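Local structure of aspartate-semialdehyde dehydrogenase (Cryptococcus neoformans var. neoformans JEC21, 5CEF) at residues 276-284 and 298-306. The protein catalyses the NADPH-dependent reductive dephosphorylation of 4-phospho-L-aspartate to L-aspartate-semialdehyde, the second step towards methionine and threonine. Residues are numbered along the deposited sequence; the frame is centred on the assembly and turned at random.
Sequences VENAFREYT and QAIVVHDAP
Phe-280 and Val-302 meet at the apolar centre, CB of Phe-280 lying 3.5 Å from CG2 of Val-302. That methyl also packs on the backbone carbonyl of Glu-277. It gets there because CG2 sits beside the backbone N, while CG1 is anti to it (chi1 174°) and meets the guanidinium of Arg-281. Ile-300 reaches further with CD1, which approaches both aromatic rings: CD1 of Phe-280 at 4.1 Å and CD2 of Tyr-283 at 3.9 Å. Ala-299 adds its methyl at the edge of the Tyr-283 ring. The Phe-280 ring continues onto Val-325 and Ile-328 of strand 323-330 and Pro-166 of helix 158-174. OH of Tyr-283 hydrogen-bonds to the carbonyl of Leu-129.

No direct hydrogen bond joins the two segments; waters bridge their backbones. One water accepts from the Ile-300 N at 2.8 Å and faces the carbonyls of Phe-280 and Tyr-283, at the C-terminal end of the helix. A second links the Tyr-283 carbonyl to the Ala-299 N. A third accepts from NE2 of Gln-298 and donates to the carbonyls of Arg-281 and Ile-300.

At the outer edge, the extended Arg-281 chain crosses Val-302 at about a right angle. Its NH2 forms a long salt bridge to OD1 of Asp-304, 3.6 Å away. OD1 lies in the guanidinium plane, but the carboxylate plane is turned by 53°. A water bridges the pair, accepting from NH2 and donating to OD1 and the Val-302 carbonyl.

The contact packs helix 276-282, roughly antiparallel at 142°, on strand 300-302, the outermost strand, within this chain, of the dimerisation domain's mixed sheet. Its chemistry implies an apolar inner side, a hydrated backbone seam and an exposed ion pair that solvent would probably screen.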
loop_
_atom_site.group_PDB
_atom_site.type_symbol
_atom_site.label_atom_id
_atom_site.label_comp_id
_atom_site.label_asym_id
_atom_site.label_seq_id
_atom_site.Cartn_x
_atom_site.Cartn_y
_atom_site.Cartn_z
ATOM N N VAL A 276 -17.575 29.350 -10.680
ATOM C CA VAL A 276 -17.815 27.972 -10.277
ATOM C C VAL A 276 -17.332 27.760 -8.846
ATOM O O VAL A 276 -18.040 27.160 -8.033
ATOM C CB VAL A 276 -17.186 26.947 -11.241
ATOM C CG1 VAL A 276 -17.321 25.541 -10.676
ATOM C CG2 VAL A 276 -17.854 26.990 -12.610
ATOM N N GLU A 277 -16.145 28.262 -8.533
ATOM C CA GLU A 277 -15.664 28.235 -7.160
ATOM C C GLU A 277 -16.680 28.819 -6.179
ATOM O O GLU A 277 -16.970 28.223 -5.140
ATOM C CB GLU A 277 -14.328 28.962 -7.067
ATOM C CG GLU A 277 -13.201 28.203 -7.789
ATOM C CD GLU A 277 -11.864 28.931 -7.806
ATOM O OE1 GLU A 277 -11.813 30.185 -7.886
ATOM O OE2 GLU A 277 -10.848 28.230 -7.789
ATOM N N ASN A 278 -17.264 29.965 -6.525
ATOM C CA ASN A 278 -18.269 30.589 -5.655
ATOM C C ASN A 278 -19.506 29.798 -5.527
ATOM O O ASN A 278 -20.021 29.670 -4.432
ATOM C CB ASN A 278 -18.613 32.003 -6.093
ATOM C CG ASN A 278 -17.429 32.901 -5.961
ATOM O OD1 ASN A 278 -16.586 32.705 -5.066
ATOM N ND2 ASN A 278 -17.302 33.851 -6.873
ATOM N N ALA A 279 -19.972 29.237 -6.627
ATOM C CA ALA A 279 -21.148 28.387 -6.572
ATOM C C ALA A 279 -20.972 27.236 -5.554
ATOM O O ALA A 279 -21.902 26.918 -4.799
ATOM C CB ALA A 279 -21.480 27.850 -7.957
ATOM N N PHE A 280 -19.792 26.632 -5.543
ATOM C CA PHE A 280 -19.505 25.569 -4.611
ATOM C C PHE A 280 -19.416 26.077 -3.179
ATOM O O PHE A 280 -20.078 25.520 -2.292
ATOM C CB PHE A 280 -18.214 24.832 -4.990
ATOM C CG PHE A 280 -18.320 23.951 -6.219
ATOM C CD1 PHE A 280 -19.413 23.144 -6.442
ATOM C CD2 PHE A 280 -17.290 23.876 -7.129
ATOM C CE1 PHE A 280 -19.482 22.313 -7.556
ATOM C CE2 PHE A 280 -17.356 23.056 -8.243
ATOM C CZ PHE A 280 -18.461 22.286 -8.460
ATOM N N ARG A 281 -18.613 27.107 -2.936
ATOM C CA ARG A 281 -18.501 27.722 -1.572
ATOM C C ARG A 281 -19.804 28.127 -0.951
ATOM O O ARG A 281 -19.982 27.935 0.240
ATOM C CB ARG A 281 -17.680 28.991 -1.562
ATOM C CG ARG A 281 -16.234 28.735 -1.702
ATOM C CD ARG A 281 -15.407 29.931 -1.217
ATOM N NE ARG A 281 -14.096 29.728 -1.814
ATOM C CZ ARG A 281 -13.764 30.116 -3.036
ATOM N NH1 ARG A 281 -14.616 30.843 -3.763
ATOM N NH2 ARG A 281 -12.554 29.792 -3.511
ATOM N N GLU A 282 -20.687 28.703 -1.747
ATOM C CA GLU A 282 -21.927 29.290 -1.245
ATOM C C GLU A 282 -23.067 28.271 -1.139
ATOM O O GLU A 282 -24.044 28.553 -0.487
ATOM C CB GLU A 282 -22.399 30.446 -2.164
ATOM C CG GLU A 282 -21.463 31.663 -2.241
ATOM C CD GLU A 282 -21.682 32.521 -3.511
ATOM O OE1 GLU A 282 -22.817 32.518 -4.046
ATOM O OE2 GLU A 282 -20.709 33.187 -3.995
ATOM N N TYR A 283 -22.945 27.105 -1.777
ATOM C CA TYR A 283 -24.042 26.162 -1.818
ATOM C C TYR A 283 -24.551 25.822 -0.421
ATOM O O TYR A 283 -23.773 25.451 0.470
ATOM C CB TYR A 283 -23.635 24.885 -2.515
ATOM C CG TYR A 283 -24.727 23.789 -2.563
ATOM C CD1 TYR A 283 -25.817 23.898 -3.442
ATOM C CD2 TYR A 283 -24.646 22.638 -1.811
ATOM C CE1 TYR A 283 -26.799 22.923 -3.529
ATOM C CE2 TYR A 283 -25.657 21.678 -1.898
ATOM C CZ TYR A 283 -26.726 21.845 -2.763
ATOM O OH TYR A 283 -27.717 20.920 -2.872
ATOM N N THR A 284 -25.855 25.960 -0.229
ATOM C CA THR A 284 -26.499 25.539 1.007
ATOM C C THR A 284 -27.834 24.909 0.613
ATOM O O THR A 284 -28.431 25.301 -0.422
ATOM C CB THR A 284 -26.766 26.715 1.961
ATOM O OG1 THR A 284 -27.831 27.487 1.431
ATOM C CG2 THR A 284 -25.537 27.622 2.121
ATOM N N GLN A 298 -21.158 23.236 6.737
ATOM C CA GLN A 298 -20.607 23.581 5.425
ATOM C C GLN A 298 -20.839 22.429 4.447
ATOM O O GLN A 298 -20.406 21.316 4.682
ATOM C CB GLN A 298 -19.125 23.828 5.558
ATOM C CG GLN A 298 -18.462 24.574 4.431
ATOM C CD GLN A 298 -16.964 24.811 4.715
ATOM O OE1 GLN A 298 -16.394 24.317 5.721
ATOM N NE2 GLN A 298 -16.325 25.626 3.849
ATOM N N ALA A 299 -21.520 22.679 3.332
ATOM C CA ALA A 299 -21.919 21.554 2.440
ATOM C C ALA A 299 -20.799 21.142 1.477
ATOM O O ALA A 299 -20.529 19.957 1.318
ATOM C CB ALA A 299 -23.183 21.891 1.665
ATOM N N ILE A 300 -20.114 22.117 0.894
ATOM C CA ILE A 300 -18.981 21.836 0.029
ATOM C C ILE A 300 -17.793 22.712 0.329
ATOM O O ILE A 300 -17.935 23.916 0.364
ATOM C CB ILE A 300 -19.355 22.075 -1.415
ATOM C CG1 ILE A 300 -20.602 21.275 -1.736
ATOM C CG2 ILE A 300 -18.206 21.665 -2.309
ATOM C CD1 ILE A 300 -21.118 21.466 -3.140
ATOM N N VAL A 301 -16.611 22.106 0.494
ATOM C CA VAL A 301 -15.397 22.855 0.670
ATOM C C VAL A 301 -14.678 22.951 -0.645
ATOM O O VAL A 301 -14.535 21.966 -1.331
ATOM C CB VAL A 301 -14.468 22.173 1.691
ATOM C CG1 VAL A 301 -13.098 22.861 1.763
ATOM C CG2 VAL A 301 -15.115 22.151 3.072
ATOM N N VAL A 302 -14.175 24.139 -0.981
ATOM C CA VAL A 302 -13.352 24.351 -2.192
ATOM C C VAL A 302 -11.889 24.436 -1.764
ATOM O O VAL A 302 -11.580 25.184 -0.863
ATOM C CB VAL A 302 -13.733 25.650 -2.916
ATOM C CG1 VAL A 302 -12.788 25.949 -4.065
ATOM C CG2 VAL A 302 -15.149 25.531 -3.438
ATOM N N HIS A 303 -11.015 23.668 -2.414
ATOM C CA HIS A 303 -9.615 23.701 -2.133
ATOM C C HIS A 303 -8.964 24.597 -3.160
ATOM O O HIS A 303 -9.217 24.444 -4.347
ATOM C CB HIS A 303 -9.021 22.292 -2.236
ATOM C CG HIS A 303 -9.526 21.365 -1.189
ATOM N ND1 HIS A 303 -8.897 21.222 0.030
ATOM C CD2 HIS A 303 -10.616 20.554 -1.153
ATOM C CE1 HIS A 303 -9.586 20.364 0.776
ATOM N NE2 HIS A 303 -10.628 19.939 0.085
ATOM N N ASP A 304 -8.068 25.483 -2.714
ATOM C CA ASP A 304 -7.328 26.357 -3.642
ATOM C C ASP A 304 -6.030 25.715 -4.100
ATOM O O ASP A 304 -5.533 26.050 -5.172
ATOM C CB ASP A 304 -7.005 27.706 -3.020
ATOM C CG ASP A 304 -8.246 28.474 -2.601
ATOM O OD1 ASP A 304 -9.281 28.426 -3.329
ATOM O OD2 ASP A 304 -8.173 29.118 -1.526
ATOM N N ALA A 305 -5.469 24.778 -3.330
ATOM C CA ALA A 305 -4.175 24.209 -3.738
ATOM C C ALA A 305 -4.323 23.383 -5.028
ATOM O O ALA A 305 -5.279 22.636 -5.214
ATOM C CB ALA A 305 -3.562 23.393 -2.620
ATOM N N PRO A 306 -3.360 23.512 -5.933
ATOM C CA PRO A 306 -3.496 22.823 -7.221
ATOM C C PRO A 306 -3.515 21.278 -7.144
ATOM O O PRO A 306 -3.964 20.640 -8.096
ATOM C CB PRO A 306 -2.251 23.308 -8.012
ATOM C CG PRO A 306 -1.264 23.753 -6.987
ATOM C CD PRO A 306 -2.052 24.190 -5.773
HETATM O O HOH W 1 -20.999 24.760 0.474
HETATM O O HOH W 2 -11.235 27.950 -1.356
HETATM O O HOH W 3 -17.403 26.317 1.254
HETATM O O HOH W 4 -22.800 25.510 3.190
#